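Local coordinates for myosin-17 (Arabidopsis thaliana, PDB 7KFL), which is a plant class XI myosin motor that probably carries cargo along actin, its globular tail serving to recognise the cargo, at residues L23-D28 with L74-S79. Numbering follows the deposited sequence.
Sequences LGYNGD and LAYWLS
The phenol oxygen of Tyr76 is held by the 23-28 segment once directly and once through a water. Leu23 N donates to Tyr76 OH at 3.2 Å, slightly bent with an N-H...O angle of 150°, and a water donates both to this oxygen and to Gly24 O, 2.6 Å from each. Direct bond and water bridge together tie two successive residues of the turn to one hydroxyl. Tyr76 reaches them because its ring leaves the helix anti to the backbone N (chi1 -178°), and Gly24 N lies at the edge of that ring, near its plane. Gly24, at positive phi, precedes the short strand 25-26.

Tyr25 and Tyr76 run antiparallel alongside one another, each hydroxyl reaching toward the other's segment. Their ring planes stand at 75° with centroids 6.0 Å apart, an oblique pairing in which Tyr25 OH lies 3.5 Å from Tyr76 CD1. Beyond, Tyr25 CE2 lies 3.8 Å from Ser79 OG. Both polar ends are satisfied outside the two segments: Tyr25 OH bonds to Asn232 OD1 and Ser79 OG to Asn232 O. A phenylalanine in place of Tyr76 would probably leave Leu23 N without its acceptor and Gly24 O without its water-mediated link to the helix.

The contact thus joins the turn after helix 4-20, where strand 25-26 pairs antiparallel with strand 29-30, to one side of helix 71-89, with the Asn232 loop between helices 205-231 and 236-260 bonded to both. Tyr76 also touches Ala32 of helix 31-43, while Trp77 packs on helix 53-65 and Leu74 and Leu78 on helix 150-186, within this largely helical tail.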
# COMPACT_ATOMS: atom_id res chain seq x y z
N LEU A 23 -7.99 13.19 -20.16
CA LEU A 23 -6.95 13.97 -20.87
C LEU A 23 -5.67 13.14 -21.00
O LEU A 23 -4.70 13.64 -21.59
CB LEU A 23 -6.69 15.28 -20.12
CG LEU A 23 -7.90 16.20 -19.95
CD1 LEU A 23 -7.48 17.56 -19.42
CD2 LEU A 23 -8.67 16.36 -21.25
N GLY A 24 -5.67 11.91 -20.47
CA GLY A 24 -4.56 10.95 -20.59
C GLY A 24 -3.24 11.56 -20.14
O GLY A 24 -3.25 12.30 -19.13
N TYR A 25 -2.15 11.27 -20.86
CA TYR A 25 -0.76 11.62 -20.47
C TYR A 25 -0.00 12.12 -21.70
O TYR A 25 -0.37 11.75 -22.83
CB TYR A 25 -0.09 10.40 -19.82
CG TYR A 25 -0.82 9.91 -18.60
CD1 TYR A 25 -1.87 9.01 -18.70
CD2 TYR A 25 -0.51 10.40 -17.34
CE1 TYR A 25 -2.57 8.58 -17.59
CE2 TYR A 25 -1.21 9.98 -16.21
CZ TYR A 25 -2.24 9.08 -16.34
OH TYR A 25 -2.92 8.67 -15.23
N ASN A 26 1.01 12.95 -21.47
CA ASN A 26 1.90 13.52 -22.52
C ASN A 26 3.35 13.39 -22.03
O ASN A 26 3.68 14.04 -21.03
CB ASN A 26 1.52 14.96 -22.87
CG ASN A 26 2.21 15.46 -24.12
OD1 ASN A 26 3.42 15.69 -24.11
ND2 ASN A 26 1.46 15.64 -25.19
N GLY A 27 4.16 12.59 -22.72
CA GLY A 27 5.41 12.05 -22.18
C GLY A 27 5.10 11.03 -21.10
O GLY A 27 4.49 9.99 -21.43
N ASP A 28 5.45 11.33 -19.84
CA ASP A 28 5.12 10.50 -18.66
C ASP A 28 4.40 11.37 -17.62
O ASP A 28 4.41 10.99 -16.43
CB ASP A 28 6.38 9.83 -18.09
CG ASP A 28 7.43 10.80 -17.57
OD1 ASP A 28 7.57 11.89 -18.17
OD2 ASP A 28 8.10 10.46 -16.58
N LEU A 74 -9.36 6.03 -10.06
CA LEU A 74 -8.53 6.22 -8.83
C LEU A 74 -7.05 6.32 -9.21
O LEU A 74 -6.38 7.24 -8.72
CB LEU A 74 -8.76 5.07 -7.85
CG LEU A 74 -9.97 5.22 -6.92
CD1 LEU A 74 -10.30 3.90 -6.25
CD2 LEU A 74 -9.72 6.30 -5.88
N ALA A 75 -6.56 5.38 -10.02
CA ALA A 75 -5.16 5.33 -10.51
C ALA A 75 -4.86 6.62 -11.29
O ALA A 75 -3.75 7.19 -11.11
CB ALA A 75 -4.95 4.11 -11.37
N TYR A 76 -5.82 7.08 -12.10
CA TYR A 76 -5.76 8.32 -12.90
C TYR A 76 -5.57 9.53 -11.98
O TYR A 76 -4.63 10.31 -12.19
CB TYR A 76 -7.02 8.48 -13.75
CG TYR A 76 -7.02 9.70 -14.64
CD1 TYR A 76 -6.24 9.74 -15.79
CD2 TYR A 76 -7.80 10.81 -14.35
CE1 TYR A 76 -6.22 10.86 -16.61
CE2 TYR A 76 -7.80 11.93 -15.16
CZ TYR A 76 -7.00 11.96 -16.29
OH TYR A 76 -6.99 13.06 -17.10
N TRP A 77 -6.44 9.66 -10.97
CA TRP A 77 -6.50 10.83 -10.06
C TRP A 77 -5.40 10.75 -8.99
O TRP A 77 -5.08 11.81 -8.42
CB TRP A 77 -7.89 11.00 -9.45
CG TRP A 77 -8.83 11.71 -10.38
CD1 TRP A 77 -10.01 11.26 -10.88
CD2 TRP A 77 -8.62 13.02 -10.95
NE1 TRP A 77 -10.57 12.19 -11.71
CE2 TRP A 77 -9.74 13.28 -11.77
CE3 TRP A 77 -7.62 13.98 -10.84
CZ2 TRP A 77 -9.87 14.48 -12.47
CZ3 TRP A 77 -7.75 15.17 -11.53
CH2 TRP A 77 -8.86 15.41 -12.33
N LEU A 78 -4.84 9.57 -8.74
CA LEU A 78 -3.62 9.44 -7.89
C LEU A 78 -2.45 10.12 -8.60
O LEU A 78 -1.80 10.98 -7.98
CB LEU A 78 -3.31 7.96 -7.63
CG LEU A 78 -2.08 7.72 -6.76
CD1 LEU A 78 -2.41 7.88 -5.29
CD2 LEU A 78 -1.48 6.34 -7.02
N SER A 79 -2.20 9.74 -9.86
CA SER A 79 -1.08 10.26 -10.70
C SER A 79 -1.22 11.78 -10.88
O SER A 79 -0.18 12.47 -10.79
CB SER A 79 -1.03 9.55 -12.02
OG SER A 79 0.19 9.83 -12.69
O HOH W 1 -4.47 13.64 -17.31